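Local coordinates for protein putative enoyl-CoA hydratase/isomerase (Acinetobacter baumannii, PDB 3FDU) that probably acts as an enoyl-CoA hydratase or isomerase of the crotonase superfamily, working on acyl-CoA thioesters, although its exact substrate and reaction remain unassigned, at residues 7-12 with 16-21; 73-78 with 243-248; 93-98 with 115-120; 121-126 with 193-198; 136-141 with 165-170. The protein carries 4 engineered substitutions. All coordinates share one frame; numbering follows the deposited sequence.

How the contacts relate
From the N terminus, contact 1 closes first, folding strands 7-12 and 15-20 into a hairpin at one edge of the six-stranded sheet. Segment 73-78 then opens the longest loop, shut only when 243-248 packs on it in contact 2; contacts 3, 4 and 5 all fall within it. Contact 3 closes a short loop between helix 87-97 and residues 115-120 before contact 4 begins. Contact 4 joins strand 123-126 to helix 188-200, and its loop encloses contact 5, which joins the loop after strand 131-133 to the end of helix 157-166; none cross. Packing links neighbours: Thr17 with Gln193 (contacts 1 and 4), Leu118 with Val124 (3 and 4), Thr116 with Phe136 (3 and 5).

Contact 1: 7-12 with 16-21; sequences LNANLE and LTLAIN. Engineered in segment 7-12: Asn8 (natural residue Gln).
Ala9 and Leu18 meet on the apolar face of an antiparallel hairpin, where Ala9 CB lies 3.8 Å from Leu18 CD2. Leu7, Leu11, Leu16 and Ile20 share this face. Leu16, Leu18 and Ile20 are buried beneath helix 31-46, whereas Ala9 and Leu11 of the edge strand stay exposed. Packing is close at Leu16: with CG anti to the backbone N (chi1 165°), its CD1 swings across to the partner strand and stops 3.4 Å from Asn10 O. The backbones are joined at two hydrogen-bonded pairs, Asn8 with Ala19 and Asn10 with Thr17; the shortest of the four bonds, Thr17 N to Asn10 O, measures 2.8 Å. On the other face, Asn8 and Asn10 are exposed. There a water accepts from Asn10 ND2 at 2.9 Å, donates more distantly to Asn10 O, and lies 2.7 Å from Thr17 OG1. Asn8 is an engineered residue, and its amide reaches toward Asn21. Strand 52-57 continues the sheet beyond Leu16, Leu18 and Ile20. The hairpin is thus amphipathic, with leucines and isoleucine of its inner strand packed under a helix and, behind them, a face where one water joins the Asn10 amide to the Thr17 hydroxyl.

Contact 2: 73-78 with 243-248; sequences GFVQNP and EAVQAF
The last turn of helix 68-76 faces helix 239-248 most closely at Val75 and Val245, whose CA atoms are 7.5 Å apart. Both valines are buried, and both direct CB toward the partner helix. A single methyl, Val245 CG2, does most of the work on one side: it nestles against the branched end of Val75, 3.9 Å from Val75 CG1 and 4.1 Å from Val75 CG2. The other methyl, Val245 CG1, meets Gln76 instead. Val245 CG1, anti to the backbone N (chi1 170°), lies 3.8 Å from Gln76 NE2. Gln76 is extended beyond CG and slants across the valine, and Gln76 OE1 comes to 4.5 Å from Gln246 CG, where both glutamines are exposed. The amide nitrogen is not left to face methyls alone, since NE2 hydrogen-bonds to Met72 O one turn back in its own helix. Around the pair, Met72 touches Val245 and Met241 touches Val75, which widens the apolar patch. The contact joins helix 239-248 to the end of helix 68-76. The chemistry is dispersion between valine methyls, with a glutamine amide beside them, its NE2 satisfied by Met72 O.

Contact 3: 93-98 with 115-120; sequences KSAARL and VTILLQ. With SO4 (sulfate ion), chain G.
The amide of Gln120 meets Ala96, its OE1 resting 3.5 Å from Ala96 CB, while the second flat group, the Arg97 guanidinium, lies at the far side of the helix with a sulfate sulfur at its edge and in its plane. The contact packs helix 87-97 on the helical turns after helix 113-116, deep in the crotonase fold. Gln120 is bent at chi2 (-50°), which folds the amide back toward the preceding turn. Gln120 NE2 consequently reaches Thr116 O at 3.2 Å, approaching the carbonyl from the face opposite Leu119 N, and it also bonds to Gly145 O. The start of the same side chain packs on the helix: Gln120 CB is 3.8 Å from Ala95 CB. Ile117 CD1 adds to Ala95 CB at 4.2 Å. The small alanines let the two backbones approach closely. The sulfate, probably from the crystallisation liquor, accepts a bond of 3.0 Å from Arg97 NH1 on its O1. The other terminal nitrogen of Arg97 adds weaker bonds. Lys93 NZ lies near sulfate O3, at a distance too short to be taken at face value, and forms a salt bridge with Asp226. Between the two backbones a water lies between Ala95 O and Gln120 O, 2.8 Å from the latter.

Contact 4: 121-126 with 193-198; sequences ADLVFA and QATAQH
Strand 123-126 of the six-stranded sheet is covered here by helix 188-200, with Leu123 and Phe125 pointing from one face of the strand onto Thr195. That threonine is the sole residue of 193-198 to touch the strand segment, and its two branches divide the work. Thr195 CG2, anti to the backbone N, lies 4.0 Å from Leu123 CD1, and it stays equally close to Phe125 CZ. Thr195 OG1 comes up to the end of the Phe125 ring at an oblique angle, 3.6 Å from Phe125 CZ. The chi1 of Thr195, -55°, turns the hydroxyl back along the helix to hydrogen-bond with Thr191 O. The element also faces a neighbouring subunit: Asp122 OD1 bonds to Tyr157 OH of the second subunit, and His198 NE2 to Thr166 O of that same subunit. Toward the sheet Thr195 presents both its methyl and its hydroxyl oxygen. With the hydroxyl bonded to Thr191 O, it can lie against the buried Phe125 ring without needing a partner from the strand.

Contact 5: 136-141 with 165-170; sequences FVSLGL and FTAKKF
Phe165 begins the contact with its backbone, Phe165 O lying 3.8 Å from Val137 CG1. Its side chain starts away from the loop, and the residue packs on Asp122 of the third subunit. Thr166, at the helix end, takes no part across the segments but shapes what follows: Thr166 OG1 accepts from Lys168 N at 3.3 Å, an ST turn. Ala167 then leaves helical geometry with a positive phi of 59°, and its methyl is directed onto Ser138: Ala167 CB lies 3.6 Å from Ser138 OG. Ser138 belongs to a type I turn running from Val137 to Gly140. Its hydroxyl sits between the backbone N and the carbonyl carbon (chi1 56°) and hydrogen-bonds to Pro135 O. A water donates to Ser138 OG at 2.9 Å and, weakly, to Ala167 O, linking loop to loop. From Lys168 the chain runs on into strand 169-170 of the three-stranded sheet, where the ring of Phe170 meets that of Phe132. Direct contact is slight, each side offering a methyl to an oxygen of the other. The serine hydroxyl is engaged with Pro135, and its tie to Ala167 O is a weak one through a water, that oxygen also taking Gln133 NE2.

Contact 1: 7-12 with 16-21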
# COMPACT_ATOMS: atom_id res chain seq x y z
N LEU A 7 -8.02 -1.82 -33.59
CA LEU A 7 -7.03 -2.53 -32.79
C LEU A 7 -5.97 -3.12 -33.71
O LEU A 7 -6.25 -4.04 -34.51
CB LEU A 7 -7.71 -3.64 -31.97
CG LEU A 7 -6.76 -4.50 -31.10
CD1 LEU A 7 -5.94 -3.65 -30.13
CD2 LEU A 7 -7.49 -5.64 -30.36
N ASN A 8 -4.75 -2.59 -33.64
CA ASN A 8 -3.69 -3.05 -34.50
C ASN A 8 -2.80 -4.01 -33.72
O ASN A 8 -2.49 -3.72 -32.56
CB ASN A 8 -2.80 -1.86 -34.91
CG ASN A 8 -3.58 -0.73 -35.57
OD1 ASN A 8 -4.46 -0.97 -36.45
ND2 ASN A 8 -3.25 0.52 -35.19
N ALA A 9 -2.34 -5.10 -34.32
CA ALA A 9 -1.49 -6.04 -33.60
C ALA A 9 -0.24 -6.24 -34.40
O ALA A 9 -0.30 -6.33 -35.64
CB ALA A 9 -2.21 -7.37 -33.39
N ASN A 10 0.89 -6.23 -33.72
CA ASN A 10 2.19 -6.43 -34.35
C ASN A 10 2.98 -7.36 -33.44
O ASN A 10 2.99 -7.17 -32.21
CB ASN A 10 2.97 -5.11 -34.49
CG ASN A 10 4.41 -5.31 -35.04
OD1 ASN A 10 4.59 -5.52 -36.25
ND2 ASN A 10 5.42 -5.25 -34.16
N LEU A 11 3.58 -8.38 -34.02
CA LEU A 11 4.41 -9.29 -33.28
C LEU A 11 5.80 -9.29 -33.90
O LEU A 11 5.98 -9.61 -35.09
CB LEU A 11 3.80 -10.68 -33.29
CG LEU A 11 4.65 -11.82 -32.73
CD1 LEU A 11 5.13 -11.54 -31.29
CD2 LEU A 11 3.85 -13.10 -32.80
N GLU A 12 6.78 -8.91 -33.11
CA GLU A 12 8.16 -8.93 -33.57
C GLU A 12 9.10 -9.25 -32.42
O GLU A 12 8.99 -8.67 -31.33
CB GLU A 12 8.52 -7.60 -34.24
CG GLU A 12 9.99 -7.23 -34.13
CD GLU A 12 10.41 -6.19 -35.16
OE1 GLU A 12 9.52 -5.61 -35.82
OE2 GLU A 12 11.64 -5.95 -35.33
N LEU A 16 4.54 -8.65 -28.49
CA LEU A 16 3.24 -8.40 -29.12
C LEU A 16 2.78 -7.00 -28.72
O LEU A 16 2.63 -6.71 -27.52
CB LEU A 16 2.22 -9.44 -28.68
CG LEU A 16 0.78 -9.02 -29.02
CD1 LEU A 16 0.55 -8.78 -30.52
CD2 LEU A 16 -0.28 -10.06 -28.49
N THR A 17 2.62 -6.10 -29.69
CA THR A 17 2.18 -4.73 -29.37
C THR A 17 0.74 -4.63 -29.81
O THR A 17 0.42 -4.88 -30.99
CB THR A 17 3.04 -3.60 -30.05
OG1 THR A 17 4.42 -3.73 -29.67
CG2 THR A 17 2.57 -2.16 -29.63
N LEU A 18 -0.14 -4.34 -28.85
CA LEU A 18 -1.56 -4.15 -29.14
C LEU A 18 -1.86 -2.66 -29.05
O LEU A 18 -1.70 -2.04 -28.00
CB LEU A 18 -2.45 -4.94 -28.17
CG LEU A 18 -2.38 -6.48 -28.33
CD1 LEU A 18 -3.16 -7.20 -27.26
CD2 LEU A 18 -2.90 -6.85 -29.71
N ALA A 19 -2.30 -2.07 -30.14
CA ALA A 19 -2.50 -0.64 -30.10
C ALA A 19 -3.92 -0.26 -30.46
O ALA A 19 -4.40 -0.56 -31.56
CB ALA A 19 -1.46 0.07 -31.03
N ILE A 20 -4.58 0.40 -29.51
CA ILE A 20 -5.94 0.90 -29.71
C ILE A 20 -5.89 2.06 -30.70
O ILE A 20 -5.11 3.03 -30.54
CB ILE A 20 -6.60 1.29 -28.35
CG1 ILE A 20 -6.51 0.07 -27.36
CG2 ILE A 20 -8.02 1.65 -28.54
CD1 ILE A 20 -6.98 0.39 -25.90
N ASN A 21 -6.75 1.98 -31.71
CA ASN A 21 -6.68 2.93 -32.81
C ASN A 21 -8.09 3.39 -33.19
O ASN A 21 -8.66 2.95 -34.21
CB ASN A 21 -6.01 2.23 -34.00
CG ASN A 21 -5.62 3.19 -35.10
OD1 ASN A 21 -5.66 4.42 -34.94
ND2 ASN A 21 -5.25 2.63 -36.23
O HOH W 1 5.67 -5.51 -31.29

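Contact 2: 73-78 with 243-248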
# COMPACT_ATOMS: atom_id res chain seq x y z
N GLY A 73 -27.22 3.54 -24.97
CA GLY A 73 -28.01 2.47 -25.55
C GLY A 73 -28.09 1.32 -24.56
O GLY A 73 -29.13 0.68 -24.40
N PHE A 74 -26.97 1.06 -23.88
CA PHE A 74 -26.89 -0.02 -22.90
C PHE A 74 -27.82 0.18 -21.69
O PHE A 74 -28.52 -0.77 -21.26
CB PHE A 74 -25.43 -0.24 -22.45
CG PHE A 74 -25.21 -1.49 -21.66
CD1 PHE A 74 -24.85 -2.69 -22.29
CD2 PHE A 74 -25.28 -1.47 -20.27
CE1 PHE A 74 -24.59 -3.86 -21.55
CE2 PHE A 74 -25.03 -2.63 -19.52
CZ PHE A 74 -24.67 -3.82 -20.16
N VAL A 75 -27.84 1.40 -21.15
CA VAL A 75 -28.66 1.68 -19.98
C VAL A 75 -30.16 1.41 -20.31
O VAL A 75 -30.94 0.92 -19.47
CB VAL A 75 -28.49 3.15 -19.50
CG1 VAL A 75 -29.71 3.57 -18.61
CG2 VAL A 75 -27.14 3.35 -18.76
N GLN A 76 -30.56 1.71 -21.54
CA GLN A 76 -31.92 1.47 -22.00
C GLN A 76 -32.24 0.02 -22.40
O GLN A 76 -33.41 -0.32 -22.56
CB GLN A 76 -32.27 2.43 -23.13
CG GLN A 76 -32.16 3.89 -22.70
CD GLN A 76 -32.36 4.84 -23.87
OE1 GLN A 76 -33.48 5.22 -24.17
NE2 GLN A 76 -31.27 5.23 -24.52
N ASN A 77 -31.23 -0.82 -22.56
CA ASN A 77 -31.41 -2.21 -22.96
C ASN A 77 -30.33 -3.04 -22.31
O ASN A 77 -29.49 -3.57 -23.00
CB ASN A 77 -31.29 -2.35 -24.50
CG ASN A 77 -31.81 -3.72 -25.00
OD1 ASN A 77 -32.48 -4.45 -24.27
ND2 ASN A 77 -31.52 -4.04 -26.27
N PRO A 78 -30.30 -3.09 -20.98
CA PRO A 78 -29.14 -3.70 -20.31
C PRO A 78 -28.97 -5.21 -20.53
O PRO A 78 -29.96 -5.93 -20.61
CB PRO A 78 -29.38 -3.42 -18.80
CG PRO A 78 -30.89 -3.08 -18.71
CD PRO A 78 -31.21 -2.40 -20.04
N GLU A 243 -33.74 7.65 -16.11
CA GLU A 243 -34.38 8.97 -16.27
C GLU A 243 -33.38 9.95 -16.83
O GLU A 243 -33.67 10.69 -17.78
CB GLU A 243 -34.82 9.55 -14.92
CG GLU A 243 -35.85 8.72 -14.16
CD GLU A 243 -37.27 9.28 -14.24
OE1 GLU A 243 -37.89 9.25 -15.33
OE2 GLU A 243 -37.79 9.72 -13.18
N ALA A 244 -32.18 9.94 -16.25
CA ALA A 244 -31.14 10.85 -16.73
C ALA A 244 -30.73 10.56 -18.18
O ALA A 244 -30.57 11.48 -18.98
CB ALA A 244 -29.98 10.84 -15.79
N VAL A 245 -30.64 9.29 -18.57
CA VAL A 245 -30.28 9.00 -19.94
C VAL A 245 -31.43 9.40 -20.88
O VAL A 245 -31.23 10.00 -21.96
CB VAL A 245 -29.86 7.50 -20.16
CG1 VAL A 245 -29.74 7.23 -21.64
CG2 VAL A 245 -28.52 7.18 -19.43
N GLN A 246 -32.65 9.09 -20.45
CA GLN A 246 -33.82 9.40 -21.26
C GLN A 246 -33.86 10.93 -21.57
O GLN A 246 -34.01 11.35 -22.74
CB GLN A 246 -35.06 8.91 -20.55
CG GLN A 246 -35.28 7.41 -20.72
CD GLN A 246 -36.44 6.93 -19.91
OE1 GLN A 246 -36.74 7.47 -18.84
NE2 GLN A 246 -37.12 5.91 -20.40
N ALA A 247 -33.69 11.73 -20.53
CA ALA A 247 -33.61 13.19 -20.68
C ALA A 247 -32.51 13.58 -21.66
O ALA A 247 -32.76 14.30 -22.64
CB ALA A 247 -33.36 13.84 -19.31
N PHE A 248 -31.30 13.14 -21.37
CA PHE A 248 -30.18 13.45 -22.21
C PHE A 248 -30.46 13.10 -23.66
O PHE A 248 -30.16 13.89 -24.54
CB PHE A 248 -28.91 12.74 -21.70
CG PHE A 248 -27.65 13.16 -22.40
CD1 PHE A 248 -26.76 14.05 -21.79
CD2 PHE A 248 -27.34 12.67 -23.67
CE1 PHE A 248 -25.58 14.43 -22.43
CE2 PHE A 248 -26.16 13.05 -24.31
CZ PHE A 248 -25.29 13.93 -23.69

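Contact 3: 93-98 with 115-120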
# COMPACT_ATOMS: atom_id res chain seq x y z
N LYS A 93 -10.73 -9.16 -16.53
CA LYS A 93 -10.29 -10.51 -16.15
C LYS A 93 -9.27 -11.15 -17.10
O LYS A 93 -8.33 -11.84 -16.65
CB LYS A 93 -11.50 -11.47 -15.92
CG LYS A 93 -12.38 -11.03 -14.72
CD LYS A 93 -13.62 -11.94 -14.50
CE LYS A 93 -14.63 -11.75 -15.63
NZ LYS A 93 -15.88 -12.57 -15.36
N SER A 94 -9.45 -10.98 -18.41
CA SER A 94 -8.45 -11.46 -19.34
C SER A 94 -7.06 -10.88 -19.05
O SER A 94 -6.06 -11.55 -19.18
CB SER A 94 -8.79 -11.11 -20.78
OG SER A 94 -9.85 -11.95 -21.24
N ALA A 95 -7.03 -9.60 -18.78
CA ALA A 95 -5.81 -8.93 -18.44
C ALA A 95 -5.25 -9.47 -17.12
O ALA A 95 -4.09 -9.83 -17.06
CB ALA A 95 -6.03 -7.40 -18.40
N ALA A 96 -6.09 -9.57 -16.08
CA ALA A 96 -5.63 -10.10 -14.80
C ALA A 96 -5.01 -11.50 -14.93
O ALA A 96 -4.03 -11.80 -14.23
CB ALA A 96 -6.78 -10.12 -13.74
N ARG A 97 -5.57 -12.34 -15.81
CA ARG A 97 -5.11 -13.74 -15.94
C ARG A 97 -3.91 -13.95 -16.91
O ARG A 97 -3.32 -15.03 -16.91
CB ARG A 97 -6.25 -14.67 -16.38
CG ARG A 97 -7.32 -14.93 -15.33
CD ARG A 97 -8.55 -15.55 -15.97
NE ARG A 97 -9.38 -16.19 -14.95
CZ ARG A 97 -10.71 -16.19 -14.93
NH1 ARG A 97 -11.34 -16.82 -13.94
NH2 ARG A 97 -11.40 -15.55 -15.87
N LEU A 98 -3.58 -12.97 -17.75
CA LEU A 98 -2.40 -13.10 -18.65
C LEU A 98 -1.16 -13.57 -17.85
O LEU A 98 -0.77 -12.97 -16.85
CB LEU A 98 -2.14 -11.78 -19.36
CG LEU A 98 -0.98 -11.76 -20.37
CD1 LEU A 98 -1.27 -12.69 -21.54
CD2 LEU A 98 -0.74 -10.34 -20.86
N VAL A 115 -7.79 3.84 -16.34
CA VAL A 115 -7.09 3.70 -15.06
C VAL A 115 -7.20 2.27 -14.48
O VAL A 115 -6.21 1.74 -13.97
CB VAL A 115 -7.62 4.67 -13.97
CG1 VAL A 115 -6.96 4.40 -12.58
CG2 VAL A 115 -7.30 6.13 -14.30
N THR A 116 -8.40 1.66 -14.47
CA THR A 116 -8.52 0.35 -13.77
C THR A 116 -7.75 -0.80 -14.46
O THR A 116 -7.32 -1.73 -13.79
CB THR A 116 -9.96 -0.05 -13.55
OG1 THR A 116 -10.59 -0.20 -14.82
CG2 THR A 116 -10.70 1.01 -12.69
N ILE A 117 -7.57 -0.73 -15.78
CA ILE A 117 -6.75 -1.71 -16.47
C ILE A 117 -5.26 -1.63 -16.05
O ILE A 117 -4.55 -2.64 -16.09
CB ILE A 117 -6.90 -1.64 -18.03
CG1 ILE A 117 -6.37 -2.95 -18.63
CG2 ILE A 117 -6.10 -0.45 -18.60
CD1 ILE A 117 -7.14 -3.56 -19.69
N LEU A 118 -4.81 -0.45 -15.61
CA LEU A 118 -3.42 -0.28 -15.12
C LEU A 118 -3.17 -1.16 -13.91
O LEU A 118 -2.03 -1.60 -13.67
CB LEU A 118 -3.16 1.18 -14.72
CG LEU A 118 -3.43 2.19 -15.83
CD1 LEU A 118 -3.06 3.56 -15.31
CD2 LEU A 118 -2.62 1.78 -17.10
N LEU A 119 -4.22 -1.40 -13.15
CA LEU A 119 -4.12 -2.27 -11.96
C LEU A 119 -4.02 -3.75 -12.32
O LEU A 119 -3.74 -4.58 -11.43
CB LEU A 119 -5.31 -2.08 -11.04
CG LEU A 119 -5.43 -0.66 -10.46
CD1 LEU A 119 -6.88 -0.50 -9.91
CD2 LEU A 119 -4.37 -0.36 -9.38
N GLN A 120 -4.27 -4.09 -13.58
CA GLN A 120 -3.94 -5.43 -14.06
C GLN A 120 -2.56 -5.55 -14.74
O GLN A 120 -2.13 -6.65 -15.05
CB GLN A 120 -5.02 -5.96 -15.04
CG GLN A 120 -6.47 -5.54 -14.76
CD GLN A 120 -6.91 -5.75 -13.35
OE1 GLN A 120 -6.58 -6.75 -12.70
NE2 GLN A 120 -7.67 -4.80 -12.84
S SO4 G . -14.65 -16.12 -15.94
O1 SO4 G . -14.21 -16.37 -14.55
O2 SO4 G . -15.86 -16.87 -16.22
O3 SO4 G . -14.86 -14.69 -16.18
O4 SO4 G . -13.56 -16.50 -16.84
O HOH W 2 -1.62 -9.38 -15.63

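Contact 4: 121-126 with 193-198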
# COMPACT_ATOMS: atom_id res chain seq x y z
N ALA A 121 -1.90 -4.44 -15.05
CA ALA A 121 -0.62 -4.51 -15.75
C ALA A 121 0.51 -4.70 -14.73
O ALA A 121 0.38 -4.24 -13.60
CB ALA A 121 -0.36 -3.21 -16.59
N ASP A 122 1.63 -5.30 -15.15
CA ASP A 122 2.81 -5.39 -14.30
C ASP A 122 3.63 -4.10 -14.20
O ASP A 122 4.17 -3.79 -13.14
CB ASP A 122 3.67 -6.53 -14.81
CG ASP A 122 2.88 -7.82 -14.89
OD1 ASP A 122 2.32 -8.20 -13.85
OD2 ASP A 122 2.78 -8.41 -15.99
N LEU A 123 3.75 -3.40 -15.33
CA LEU A 123 4.55 -2.15 -15.45
C LEU A 123 3.77 -1.17 -16.31
O LEU A 123 3.09 -1.56 -17.27
CB LEU A 123 5.87 -2.42 -16.15
CG LEU A 123 6.63 -3.64 -15.59
CD1 LEU A 123 7.75 -3.98 -16.53
CD2 LEU A 123 7.08 -3.27 -14.23
N VAL A 124 3.83 0.09 -15.91
CA VAL A 124 3.15 1.15 -16.60
C VAL A 124 4.07 2.34 -16.79
O VAL A 124 4.70 2.81 -15.81
CB VAL A 124 1.94 1.63 -15.80
CG1 VAL A 124 1.24 2.75 -16.57
CG2 VAL A 124 0.94 0.47 -15.57
N PHE A 125 4.19 2.80 -18.05
CA PHE A 125 4.97 4.00 -18.33
C PHE A 125 4.04 5.09 -18.87
O PHE A 125 3.11 4.81 -19.62
CB PHE A 125 6.11 3.70 -19.33
CG PHE A 125 7.02 2.59 -18.87
CD1 PHE A 125 7.92 2.80 -17.80
CD2 PHE A 125 6.95 1.32 -19.46
CE1 PHE A 125 8.78 1.74 -17.36
CE2 PHE A 125 7.81 0.31 -19.04
CZ PHE A 125 8.70 0.53 -17.97
N ALA A 126 4.27 6.32 -18.47
CA ALA A 126 3.45 7.43 -19.00
C ALA A 126 4.37 8.59 -19.34
O ALA A 126 5.50 8.68 -18.83
CB ALA A 126 2.44 7.87 -17.94
N GLN A 193 8.70 -0.42 -25.29
CA GLN A 193 9.28 -1.36 -26.23
C GLN A 193 10.67 -1.83 -25.75
O GLN A 193 10.93 -3.01 -25.84
CB GLN A 193 9.34 -0.74 -27.66
CG GLN A 193 10.25 -1.50 -28.64
CD GLN A 193 9.71 -2.91 -29.00
OE1 GLN A 193 8.50 -3.18 -28.93
NE2 GLN A 193 10.61 -3.78 -29.43
N ALA A 194 11.52 -0.94 -25.23
CA ALA A 194 12.87 -1.37 -24.75
C ALA A 194 12.78 -2.28 -23.53
O ALA A 194 13.58 -3.22 -23.35
CB ALA A 194 13.78 -0.16 -24.43
N THR A 195 11.82 -1.97 -22.66
CA THR A 195 11.55 -2.82 -21.51
C THR A 195 11.04 -4.18 -21.97
O THR A 195 11.48 -5.20 -21.45
CB THR A 195 10.58 -2.10 -20.52
OG1 THR A 195 11.14 -0.84 -20.19
CG2 THR A 195 10.46 -2.83 -19.20
N ALA A 196 10.09 -4.22 -22.90
CA ALA A 196 9.58 -5.50 -23.41
C ALA A 196 10.74 -6.37 -24.02
O ALA A 196 10.75 -7.57 -23.83
CB ALA A 196 8.52 -5.28 -24.45
N GLN A 197 11.65 -5.73 -24.75
CA GLN A 197 12.78 -6.45 -25.36
C GLN A 197 13.70 -6.99 -24.27
O GLN A 197 14.20 -8.12 -24.37
CB GLN A 197 13.59 -5.52 -26.27
CG GLN A 197 13.04 -5.34 -27.68
CD GLN A 197 13.64 -4.11 -28.41
OE1 GLN A 197 13.15 -3.70 -29.48
NE2 GLN A 197 14.69 -3.52 -27.85
N HIS A 198 13.98 -6.17 -23.25
CA HIS A 198 14.77 -6.65 -22.12
C HIS A 198 14.12 -7.88 -21.48
O HIS A 198 14.79 -8.87 -21.21
CB HIS A 198 15.00 -5.54 -21.08
CG HIS A 198 15.67 -6.01 -19.81
ND1 HIS A 198 16.89 -6.65 -19.80
CD2 HIS A 198 15.33 -5.85 -18.51
CE1 HIS A 198 17.25 -6.90 -18.56
NE2 HIS A 198 16.32 -6.42 -17.75

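Contact 5: 136-141 with 165-170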
# COMPACT_ATOMS: atom_id res chain seq x y z
N PHE A 136 -16.36 7.07 -12.17
CA PHE A 136 -17.52 6.22 -11.82
C PHE A 136 -18.47 6.89 -10.83
O PHE A 136 -19.69 6.89 -11.02
CB PHE A 136 -17.10 4.80 -11.30
CG PHE A 136 -16.09 4.08 -12.21
CD1 PHE A 136 -16.30 3.99 -13.58
CD2 PHE A 136 -14.95 3.48 -11.68
CE1 PHE A 136 -15.36 3.33 -14.42
CE2 PHE A 136 -14.04 2.83 -12.50
CZ PHE A 136 -14.24 2.77 -13.85
N VAL A 137 -17.96 7.43 -9.74
CA VAL A 137 -18.91 8.07 -8.78
C VAL A 137 -19.75 9.20 -9.39
O VAL A 137 -20.97 9.31 -9.13
CB VAL A 137 -18.20 8.51 -7.47
CG1 VAL A 137 -19.16 9.42 -6.63
CG2 VAL A 137 -17.83 7.22 -6.64
N SER A 138 -19.12 10.06 -10.19
CA SER A 138 -19.86 11.21 -10.72
C SER A 138 -20.77 10.80 -11.85
O SER A 138 -21.74 11.51 -12.16
CB SER A 138 -18.91 12.36 -11.15
OG SER A 138 -17.99 11.84 -12.09
N LEU A 139 -20.54 9.63 -12.45
CA LEU A 139 -21.50 9.10 -13.43
C LEU A 139 -22.69 8.39 -12.74
O LEU A 139 -23.59 7.98 -13.42
CB LEU A 139 -20.82 8.10 -14.39
CG LEU A 139 -19.80 8.70 -15.36
CD1 LEU A 139 -18.95 7.62 -16.02
CD2 LEU A 139 -20.55 9.55 -16.42
N GLY A 140 -22.70 8.25 -11.41
CA GLY A 140 -23.75 7.42 -10.74
C GLY A 140 -23.50 5.91 -10.72
O GLY A 140 -24.39 5.10 -10.43
N LEU A 141 -22.25 5.52 -11.01
CA LEU A 141 -21.83 4.15 -10.97
C LEU A 141 -20.99 3.80 -9.72
O LEU A 141 -21.23 4.33 -8.62
CB LEU A 141 -21.09 3.83 -12.27
CG LEU A 141 -21.93 4.12 -13.54
CD1 LEU A 141 -21.16 4.27 -14.89
CD2 LEU A 141 -22.99 2.97 -13.68
N PHE A 165 -13.63 8.72 -4.50
CA PHE A 165 -14.81 9.50 -4.01
C PHE A 165 -14.97 10.80 -4.83
O PHE A 165 -16.09 11.20 -5.15
CB PHE A 165 -14.66 9.94 -2.55
CG PHE A 165 -14.88 8.85 -1.50
CD1 PHE A 165 -14.90 7.49 -1.82
CD2 PHE A 165 -14.99 9.23 -0.16
CE1 PHE A 165 -15.06 6.52 -0.80
CE2 PHE A 165 -15.19 8.27 0.83
CZ PHE A 165 -15.20 6.91 0.51
N THR A 166 -13.87 11.51 -5.10
CA THR A 166 -14.02 12.84 -5.72
C THR A 166 -14.23 12.71 -7.21
O THR A 166 -14.75 13.64 -7.85
CB THR A 166 -12.81 13.75 -5.48
OG1 THR A 166 -11.64 13.23 -6.14
CG2 THR A 166 -12.54 13.97 -4.00
N ALA A 167 -13.80 11.57 -7.77
CA ALA A 167 -13.86 11.37 -9.22
C ALA A 167 -13.05 12.43 -9.99
O ALA A 167 -13.30 12.69 -11.19
CB ALA A 167 -15.33 11.31 -9.71
N LYS A 168 -12.05 13.03 -9.36
CA LYS A 168 -11.35 14.13 -10.04
C LYS A 168 -10.33 13.68 -11.11
O LYS A 168 -9.80 12.54 -11.07
CB LYS A 168 -10.64 15.01 -9.01
CG LYS A 168 -9.50 14.27 -8.25
CD LYS A 168 -9.10 15.16 -7.05
CE LYS A 168 -7.75 14.86 -6.53
NZ LYS A 168 -7.60 15.72 -5.31
N LYS A 169 -10.01 14.58 -12.03
CA LYS A 169 -8.91 14.34 -12.96
C LYS A 169 -7.60 14.55 -12.19
O LYS A 169 -7.54 15.26 -11.15
CB LYS A 169 -9.03 15.24 -14.23
CG LYS A 169 -10.17 14.85 -15.16
CD LYS A 169 -10.39 15.81 -16.31
CE LYS A 169 -11.52 15.30 -17.24
NZ LYS A 169 -11.25 13.89 -17.78
N PHE A 170 -6.56 13.87 -12.64
CA PHE A 170 -5.26 13.92 -11.97
C PHE A 170 -4.12 13.68 -12.96
O PHE A 170 -4.33 13.07 -14.01
CB PHE A 170 -5.18 13.01 -10.71
CG PHE A 170 -5.37 11.48 -10.99
CD1 PHE A 170 -4.26 10.62 -11.17
CD2 PHE A 170 -6.67 10.92 -11.03
CE1 PHE A 170 -4.43 9.22 -11.39
CE2 PHE A 170 -6.85 9.51 -11.24
CZ PHE A 170 -5.71 8.68 -11.46
O HOH W 3 -16.25 14.13 -12.35